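Local coordinates for Lin2891 protein (Listeria innocua, PDB 3DB0), which is a putative pyridoxamine 5'-phosphate oxidase of the FMN-binding clan, and so probably a flavin-dependent oxidoreductase, at residues I92-R95 with I96-N99. Numbering follows the deposited sequence. Where two conformers were deposited one is given.
Sequences IKER and IWEN
Glu94 and Glu98, one turn apart, bring their carboxylates together: OE2 of Glu94 lies 2.5 Å from OE2 of Glu98, with the two planes turned 70° against each other. At this distance one of the two acids is probably protonated. Glu94 gets there by bending at chi2 (64°), which swings its carboxylate along the helix, whereas Glu98 stays extended beyond CG and its CG lies 3.2 Å from the carbonyl O of Glu94. Asp109 brings another acid close to Glu94 OE1, which would further favour a protonated group. Of opposite charge is Arg95, but its NE stays 4.4 Å from Glu98 OE1, too far for a salt bridge.

Around the indole of Trp97, Glu94 OE2 sits at the ring edge, in its plane, 3.9 Å from CD1. Trp97 NE1 gives its hydrogen bond to the backbone O of Glu108, and Phe105 and Phe113 pack against the ring.

Apolar contact is looser: Ile92 CG2 approaches Ile96 CG1 at 4.2 Å, and Ile96 rests on Leu38, Phe113 and Val115 of the barrel strands.

Backbone bonds join each residue to the fourth along, from the nearly straight Ile96 N to Ile92 O (3.0 Å) to Asn99 N to Arg95 O. This is the i to i+4 pattern of an amphipathic alpha-helix, 90-100, with Ile96 on the barrel and Trp97 on Phe113 and the following loop, consistent with an FMN-binding split barrel.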
loop_
_atom_site.group_PDB
_atom_site.type_symbol
_atom_site.label_atom_id
_atom_site.label_comp_id
_atom_site.label_asym_id
_atom_site.label_seq_id
_atom_site.Cartn_x
_atom_site.Cartn_y
_atom_site.Cartn_z
ATOM N N ILE B 92 17.817 14.592 -3.543
ATOM C CA ILE B 92 17.221 13.245 -3.408
ATOM C C ILE B 92 16.359 13.222 -2.144
ATOM O O ILE B 92 15.245 12.697 -2.136
ATOM C CB ILE B 92 18.285 12.113 -3.353
ATOM C CG1 ILE B 92 18.985 11.953 -4.700
ATOM C CG2 ILE B 92 17.611 10.803 -2.973
ATOM C CD1 ILE B 92 20.176 10.908 -4.706
ATOM N N LYS B 93 16.846 13.859 -1.089
ATOM C CA LYS B 93 16.075 13.909 0.145
ATOM C C LYS B 93 14.741 14.622 -0.049
ATOM O O LYS B 93 13.740 14.186 0.497
ATOM C CB LYS B 93 16.843 14.624 1.257
ATOM C CG LYS B 93 18.079 13.839 1.745
ATOM C CD LYS B 93 18.912 14.674 2.695
ATOM C CE LYS B 93 18.115 15.091 3.897
ATOM N NZ LYS B 93 18.847 16.141 4.641
ATOM N N GLU B 94 14.772 15.734 -0.777
ATOM C CA GLU B 94 13.580 16.591 -1.019
ATOM C C GLU B 94 12.599 15.896 -1.922
ATOM O O GLU B 94 11.381 15.969 -1.731
ATOM C CB GLU B 94 13.973 17.925 -1.655
ATOM C CG GLU B 94 12.767 18.835 -2.043
ATOM C CD GLU B 94 11.959 19.279 -0.846
ATOM O OE1 GLU B 94 12.556 19.354 0.233
ATOM O OE2 GLU B 94 10.734 19.547 -0.970
ATOM N N ARG B 95 13.133 15.190 -2.905
ATOM C CA ARG B 95 12.292 14.424 -3.788
ATOM C C ARG B 95 11.528 13.311 -3.036
ATOM O O ARG B 95 10.360 13.140 -3.228
ATOM C CB ARG B 95 13.125 13.839 -4.919
ATOM C CG ARG B 95 12.307 13.025 -5.891
ATOM C CD ARG B 95 11.132 13.818 -6.404
ATOM N NE ARG B 95 11.523 14.989 -7.203
ATOM C CZ ARG B 95 11.778 14.933 -8.512
ATOM N NH1 ARG B 95 11.687 13.773 -9.163
ATOM N NH2 ARG B 95 12.129 16.020 -9.165
ATOM N N ILE B 96 12.232 12.521 -2.241
ATOM C CA ILE B 96 11.650 11.493 -1.441
ATOM C C ILE B 96 10.616 12.133 -0.475
ATOM O O ILE B 96 9.521 11.605 -0.288
ATOM C CB ILE B 96 12.709 10.735 -0.653
ATOM C CG1 ILE B 96 13.696 9.935 -1.580
ATOM C CG2 ILE B 96 12.070 9.849 0.420
ATOM C CD1 ILE B 96 13.035 8.963 -2.458
ATOM N N TRP B 97 10.971 13.268 0.140
ATOM C CA TRP B 97 10.071 13.965 1.059
ATOM C C TRP B 97 8.748 14.286 0.362
ATOM O O TRP B 97 7.656 14.045 0.886
ATOM C CB TRP B 97 10.750 15.231 1.658
ATOM C CG TRP B 97 9.821 16.144 2.416
ATOM C CD1 TRP B 97 9.436 17.413 2.046
ATOM C CD2 TRP B 97 9.097 15.858 3.644
ATOM N NE1 TRP B 97 8.562 17.932 2.974
ATOM C CE2 TRP B 97 8.325 16.997 3.951
ATOM C CE3 TRP B 97 9.047 14.774 4.513
ATOM C CZ2 TRP B 97 7.524 17.067 5.087
ATOM C CZ3 TRP B 97 8.217 14.854 5.632
ATOM C CH2 TRP B 97 7.478 15.971 5.898
ATOM N N GLU B 98 8.851 14.815 -0.845
ATOM C CA GLU B 98 7.696 15.217 -1.626
ATOM C C GLU B 98 6.862 14.018 -2.046
ATOM O O GLU B 98 5.638 14.095 -2.122
ATOM C CB GLU B 98 8.150 16.048 -2.853
ATOM C CG GLU B 98 8.606 17.422 -2.463
ATOM C CD GLU B 98 9.235 18.211 -3.583
ATOM O OE1 GLU B 98 9.130 17.795 -4.755
ATOM O OE2 GLU B 98 9.875 19.224 -3.269
ATOM N N ASN B 99 7.514 12.897 -2.309
ATOM C CA ASN B 99 6.771 11.695 -2.682
ATOM C C ASN B 99 6.032 11.123 -1.465
ATOM O O ASN B 99 4.850 10.803 -1.522
ATOM C CB ASN B 99 7.685 10.652 -3.296
ATOM C CG ASN B 99 6.947 9.400 -3.678
ATOM O OD1 ASN B 99 6.202 8.821 -2.873
ATOM N ND2 ASN B 99 7.150 8.961 -4.906
#